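Local coordinates for nuclear and cytoplasmic polyadenylated RNA-binding protein PUB1 (Saccharomyces cerevisiae, PDB 3MD1) that binds polyadenylated RNA, preferring poly(U), and may accompany messenger RNA from nucleus to cytoplasm, here as its second RNA recognition motif, at residues Phe2-Gly7 against Asn58-Met63; Phe25-Ser30 against Gln53-Asn58. All blocks are in the same frame, centred on the assembly; numbering follows the deposited sequence.

Contact 1. Residues Phe2-Gly7 against Asn58-Met63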
loop_
_atom_site.group_PDB
_atom_site.type_symbol
_atom_site.label_atom_id
_atom_site.label_comp_id
_atom_site.label_asym_id
_atom_site.label_seq_id
_atom_site.Cartn_x
_atom_site.Cartn_y
_atom_site.Cartn_z
ATOM N N PHE A 2 7.798 -8.125 6.100
ATOM C CA PHE A 2 7.987 -6.693 6.287
ATOM C C PHE A 2 6.960 -5.953 5.456
ATOM O O PHE A 2 6.836 -6.168 4.248
ATOM C CB PHE A 2 9.434 -6.296 5.978
ATOM C CG PHE A 2 10.422 -6.930 6.920
ATOM C CD1 PHE A 2 10.746 -6.312 8.127
ATOM C CD2 PHE A 2 10.974 -8.175 6.634
ATOM C CE1 PHE A 2 11.644 -6.915 9.021
ATOM C CE2 PHE A 2 11.871 -8.784 7.518
ATOM C CZ PHE A 2 12.201 -8.153 8.711
ATOM N N ASN A 3 6.199 -5.103 6.136
ATOM C CA ASN A 3 4.917 -4.635 5.624
ATOM C C ASN A 3 4.819 -3.125 5.583
ATOM O O ASN A 3 5.111 -2.443 6.569
ATOM C CB ASN A 3 3.789 -5.174 6.510
ATOM C CG ASN A 3 3.822 -6.679 6.638
ATOM O OD1 ASN A 3 3.945 -7.230 7.739
ATOM N ND2 ASN A 3 3.725 -7.354 5.521
ATOM N N LEU A 4 4.374 -2.629 4.433
ATOM C CA LEU A 4 4.123 -1.209 4.235
ATOM C C LEU A 4 2.642 -0.867 4.343
ATOM O O LEU A 4 1.787 -1.558 3.758
ATOM C CB LEU A 4 4.626 -0.782 2.869
ATOM C CG LEU A 4 6.101 -1.030 2.565
ATOM C CD1 LEU A 4 6.379 -0.558 1.155
ATOM C CD2 LEU A 4 7.000 -0.318 3.566
ATOM N N PHE A 5 2.355 0.214 5.072
ATOM C CA PHE A 5 1.058 0.875 5.044
ATOM C C PHE A 5 1.072 1.896 3.921
ATOM O O PHE A 5 1.934 2.777 3.896
ATOM C CB PHE A 5 0.782 1.576 6.374
ATOM C CG PHE A 5 -0.499 2.370 6.388
ATOM C CD1 PHE A 5 -0.544 3.696 5.939
ATOM C CD2 PHE A 5 -1.661 1.797 6.879
ATOM C CE1 PHE A 5 -1.730 4.419 5.969
ATOM C CE2 PHE A 5 -2.850 2.531 6.928
ATOM C CZ PHE A 5 -2.885 3.836 6.465
ATOM N N VAL A 6 0.107 1.797 3.009
ATOM C CA VAL A 6 0.052 2.683 1.849
ATOM C C VAL A 6 -1.228 3.510 1.934
ATOM O O VAL A 6 -2.347 2.987 1.712
ATOM C CB VAL A 6 0.140 1.895 0.511
ATOM C CG1 VAL A 6 0.085 2.838 -0.680
ATOM C CG2 VAL A 6 1.406 1.056 0.455
ATOM N N GLY A 7 -1.062 4.778 2.295
ATOM C CA GLY A 7 -2.184 5.702 2.452
ATOM C C GLY A 7 -2.453 6.664 1.305
ATOM O O GLY A 7 -1.677 6.751 0.338
ATOM N N ASN A 58 13.262 0.041 0.479
ATOM C CA ASN A 58 13.524 0.643 -0.828
ATOM C C ASN A 58 12.256 0.888 -1.652
ATOM O O ASN A 58 12.162 1.890 -2.350
ATOM C CB ASN A 58 14.510 -0.199 -1.631
ATOM C CG ASN A 58 15.899 -0.215 -1.020
ATOM O OD1 ASN A 58 16.312 0.730 -0.343
ATOM N ND2 ASN A 58 16.639 -1.289 -1.286
ATOM N N ALA A 59 11.289 -0.024 -1.569
ATOM C CA ALA A 59 10.040 0.143 -2.310
ATOM C C ALA A 59 9.283 1.347 -1.765
ATOM O O ALA A 59 8.751 2.172 -2.516
ATOM C CB ALA A 59 9.204 -1.101 -2.228
ATOM N N MET A 60 9.243 1.447 -0.443
ATOM C CA MET A 60 8.661 2.612 0.210
ATOM C C MET A 60 9.304 3.899 -0.297
ATOM O O MET A 60 8.612 4.842 -0.670
ATOM C CB MET A 60 8.817 2.509 1.723
ATOM C CG MET A 60 8.522 3.803 2.454
ATOM S SD MET A 60 8.150 3.617 4.216
ATOM C CE MET A 60 9.460 2.504 4.767
ATOM N N ASP A 61 10.636 3.939 -0.299
ATOM C CA ASP A 61 11.330 5.176 -0.636
ATOM C C ASP A 61 11.162 5.509 -2.118
ATOM O O ASP A 61 10.964 6.659 -2.496
ATOM C CB ASP A 61 12.810 5.122 -0.194
ATOM C CG ASP A 61 12.954 5.062 1.332
ATOM O OD1 ASP A 61 12.081 5.621 2.043
ATOM O OD2 ASP A 61 13.935 4.450 1.831
ATOM N N SER A 62 11.176 4.469 -2.933
ATOM C CA SER A 62 10.967 4.594 -4.361
ATOM C C SER A 62 9.597 5.170 -4.730
ATOM O O SER A 62 9.488 5.980 -5.652
ATOM C CB SER A 62 11.113 3.202 -4.971
ATOM O OG SER A 62 11.462 3.274 -6.315
ATOM N N MET A 63 8.567 4.758 -3.998
ATOM C CA MET A 63 7.173 5.120 -4.280
ATOM C C MET A 63 6.610 6.266 -3.438
ATOM O O MET A 63 5.494 6.728 -3.684
ATOM C CB MET A 63 6.261 3.885 -4.137
ATOM C CG MET A 63 6.589 2.771 -5.122
ATOM S SD MET A 63 6.316 3.235 -6.851
ATOM C CE MET A 63 4.568 2.836 -6.996
#
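The helical turn that holds A59 and M60 against L4 is braced by its own backbone: S62 N donates to N58 O at 2.8 Å, and M63 N to A59 O at 3.0 Å. What passes between strand and helix is purely apolar. L4 leaves the strand toward the helix, and its two methyls fork around the start of the M60 side chain. CD2 lies 3.8 Å from M60 CB, while CD1 rests against both M60 CB and the helix backbone, 3.8 Å from M60 N. A59 adds its small methyl, with A59 CB 4.4 Å from L4 CD1. M60 swings CG anti to its backbone N (chi1 167°) and runs obliquely across the leucine; the bend at its thioether (chi3 47°) sets the terminal methyl beside the same branch, M60 CE to L4 CD2 being 3.9 Å.

This is the core of the RRM fold, where the second helix packs on the back of the antiparallel sheet. L4 is the first residue of the LFVGDL sequence that matches RNP2, which starts in strand 2-7. F5, the next residue, points to the other side of the sheet, where its ring meets that of Y45 from the RNP1 strand; in many RRMs the aromatic at F5's position stacks on a base, while the one at Y45's position packs against the sugars, and the pair here probably takes part in RNA binding in this way. Strand 2-7 is central, its backbone bonded to strand 45-50 through L4 and V48 and to strand 71-77 through F5 and N76. On the buried side, F50 touches both L4 and A59, and W77 lies against M60.

Contact 2. Residues Phe25-Ser30 against Gln53-Asn58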
loop_
_atom_site.group_PDB
_atom_site.type_symbol
_atom_site.label_atom_id
_atom_site.label_comp_id
_atom_site.label_asym_id
_atom_site.label_seq_id
_atom_site.Cartn_x
_atom_site.Cartn_y
_atom_site.Cartn_z
ATOM N N PHE A 25 8.564 -4.986 -7.492
ATOM C CA PHE A 25 9.633 -4.655 -6.571
ATOM C C PHE A 25 10.232 -5.912 -5.967
ATOM O O PHE A 25 9.487 -6.852 -5.649
ATOM C CB PHE A 25 9.127 -3.724 -5.475
ATOM C CG PHE A 25 8.987 -2.304 -5.927
ATOM C CD1 PHE A 25 10.089 -1.460 -5.951
ATOM C CD2 PHE A 25 7.751 -1.801 -6.330
ATOM C CE1 PHE A 25 9.967 -0.141 -6.389
ATOM C CE2 PHE A 25 7.623 -0.476 -6.747
ATOM C CZ PHE A 25 8.742 0.351 -6.785
ATOM N N PRO A 26 11.568 -5.929 -5.788
ATOM C CA PRO A 26 12.231 -7.077 -5.155
ATOM C C PRO A 26 11.569 -7.472 -3.841
ATOM O O PRO A 26 11.242 -6.607 -3.019
ATOM C CB PRO A 26 13.648 -6.561 -4.894
ATOM C CG PRO A 26 13.872 -5.562 -5.964
ATOM C CD PRO A 26 12.546 -4.928 -6.263
ATOM N N SER A 27 11.354 -8.777 -3.678
ATOM C CA SER A 27 10.795 -9.363 -2.452
ATOM C C SER A 27 9.297 -9.157 -2.192
ATOM O O SER A 27 8.803 -9.569 -1.145
ATOM C CB SER A 27 11.622 -8.970 -1.218
ATOM O OG SER A 27 12.938 -9.489 -1.341
ATOM N N TYR A 28 8.592 -8.535 -3.137
ATOM C CA TYR A 28 7.136 -8.353 -3.049
ATOM C C TYR A 28 6.424 -9.688 -2.870
ATOM O O TYR A 28 6.751 -10.679 -3.541
ATOM C CB TYR A 28 6.610 -7.651 -4.309
ATOM C CG TYR A 28 5.099 -7.677 -4.478
ATOM C CD1 TYR A 28 4.299 -6.663 -3.938
ATOM C CD2 TYR A 28 4.468 -8.709 -5.183
ATOM C CE1 TYR A 28 2.914 -6.681 -4.097
ATOM C CE2 TYR A 28 3.083 -8.733 -5.348
ATOM C CZ TYR A 28 2.318 -7.717 -4.809
ATOM O OH TYR A 28 0.962 -7.725 -4.966
ATOM N N LEU A 29 5.441 -9.694 -1.974
ATOM C CA LEU A 29 4.626 -10.871 -1.699
ATOM C C LEU A 29 3.172 -10.674 -2.087
ATOM O O LEU A 29 2.578 -11.534 -2.755
ATOM C CB LEU A 29 4.706 -11.239 -0.216
ATOM C CG LEU A 29 5.980 -11.907 0.293
ATOM C CD1 LEU A 29 5.959 -11.951 1.817
ATOM C CD2 LEU A 29 6.120 -13.324 -0.289
ATOM N N SER A 30 2.590 -9.559 -1.645
ATOM C CA SER A 30 1.144 -9.356 -1.740
ATOM C C SER A 30 0.745 -7.903 -1.504
ATOM O O SER A 30 1.531 -7.109 -0.982
ATOM C CB SER A 30 0.438 -10.247 -0.710
ATOM O OG SER A 30 0.972 -10.011 0.585
ATOM N N GLN A 53 13.318 -6.750 4.717
ATOM C CA GLN A 53 13.199 -5.399 5.270
ATOM C C GLN A 53 13.822 -4.340 4.361
ATOM O O GLN A 53 13.199 -3.305 4.090
ATOM C CB GLN A 53 13.807 -5.308 6.670
ATOM C CG GLN A 53 13.544 -3.969 7.362
ATOM C CD GLN A 53 14.265 -3.837 8.683
ATOM O OE1 GLN A 53 14.722 -4.827 9.260
ATOM N NE2 GLN A 53 14.374 -2.611 9.173
ATOM N N ASP A 54 15.045 -4.599 3.895
ATOM C CA ASP A 54 15.739 -3.648 3.031
ATOM C C ASP A 54 14.951 -3.386 1.750
ATOM O O ASP A 54 14.876 -2.247 1.284
ATOM C CB ASP A 54 17.161 -4.131 2.707
ATOM C CG ASP A 54 18.105 -4.042 3.902
ATOM O OD1 ASP A 54 17.739 -3.423 4.930
ATOM O OD2 ASP A 54 19.221 -4.597 3.808
ATOM N N ASP A 55 14.355 -4.445 1.201
ATOM C CA ASP A 55 13.541 -4.348 -0.010
ATOM C C ASP A 55 12.208 -3.612 0.222
ATOM O O ASP A 55 11.774 -2.818 -0.620
ATOM C CB ASP A 55 13.308 -5.743 -0.600
ATOM C CG ASP A 55 14.558 -6.320 -1.267
ATOM O OD1 ASP A 55 15.400 -5.539 -1.752
ATOM O OD2 ASP A 55 14.696 -7.558 -1.324
ATOM N N ALA A 56 11.567 -3.857 1.363
ATOM C CA ALA A 56 10.384 -3.080 1.730
ATOM C C ALA A 56 10.748 -1.593 1.896
ATOM O O ALA A 56 10.037 -0.712 1.410
ATOM C CB ALA A 56 9.747 -3.635 3.005
ATOM N N GLN A 57 11.873 -1.334 2.559
ATOM C CA GLN A 57 12.373 0.031 2.746
ATOM C C GLN A 57 12.603 0.728 1.407
ATOM O O GLN A 57 12.181 1.859 1.212
ATOM C CB GLN A 57 13.672 0.031 3.575
ATOM C CG GLN A 57 14.263 1.439 3.837
ATOM C CD GLN A 57 13.487 2.230 4.879
ATOM O OE1 GLN A 57 13.274 1.768 6.006
ATOM N NE2 GLN A 57 13.066 3.438 4.513
ATOM N N ASN A 58 13.262 0.041 0.479
ATOM C CA ASN A 58 13.524 0.643 -0.828
ATOM C C ASN A 58 12.256 0.888 -1.652
ATOM O O ASN A 58 12.162 1.890 -2.350
ATOM C CB ASN A 58 14.510 -0.199 -1.631
ATOM C CG ASN A 58 15.899 -0.215 -1.020
ATOM O OD1 ASN A 58 16.312 0.730 -0.343
ATOM N ND2 ASN A 58 16.639 -1.289 -1.286
HETATM O O HOH W 1 11.672 -3.840 -3.152
#
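This is a small polar contact at the surface, between the turn leading into edge strand 28-35 and the first turns of helix 53-63 in the RRM fold. A type II beta turn runs from F25 to Y28, closed by Y28 N to F25 O at 3.2 Å. S27 sits at its third position with a positive phi (74°), and its side chain leads to the helix: OG, beside the backbone N, donates to D55 OD2 at 2.6 Å. The hydroxyl comes to the anti side of the carboxylate, 20° out of its plane. OD2 has a further hydrogen bond just outside these segments. P26 lies alongside the other oxygen, its CB 3.7 Å from D55 OD1. Next to this pair, a water joins the two backbones, giving one hydrogen to P26 O at 2.8 Å and the other to D55 O at 2.7 Å. At the helix start, S52 OG is bonded to D55 N. With an alanine here in place of the aspartate, the S27 hydroxyl would probably lose its short-bonded acceptor, left with a weak hydrogen bond to T51 OG1, and the water would chiefly join helix to turn. Since D55 stands in the first turn of the helix and OD2 accepts the serine's hydrogen bond, the helix dipole's N-terminal end and this short bond are both likely to keep the carboxylate ionised.

From the N terminus the chain enters as strand 2-7, the middle of the sheet, passes through helix 15-22, and reaches the turn of contact 2 before edge strand 28-35. Strand 45-50 then leads to helix 53-63, whose first turns close the loop of contact 2 back to 25-30; the last turns close the longer loop of contact 1 back to 2-7. Contact 2 thus lies wholly within the span of contact 1, and the two do not cross. They share N58 and one helix: contact 1 ties it to the sheet centre, contact 2 to the sheet's edge. F25 bridges them, its CZ 3.6 Å from M63 CG.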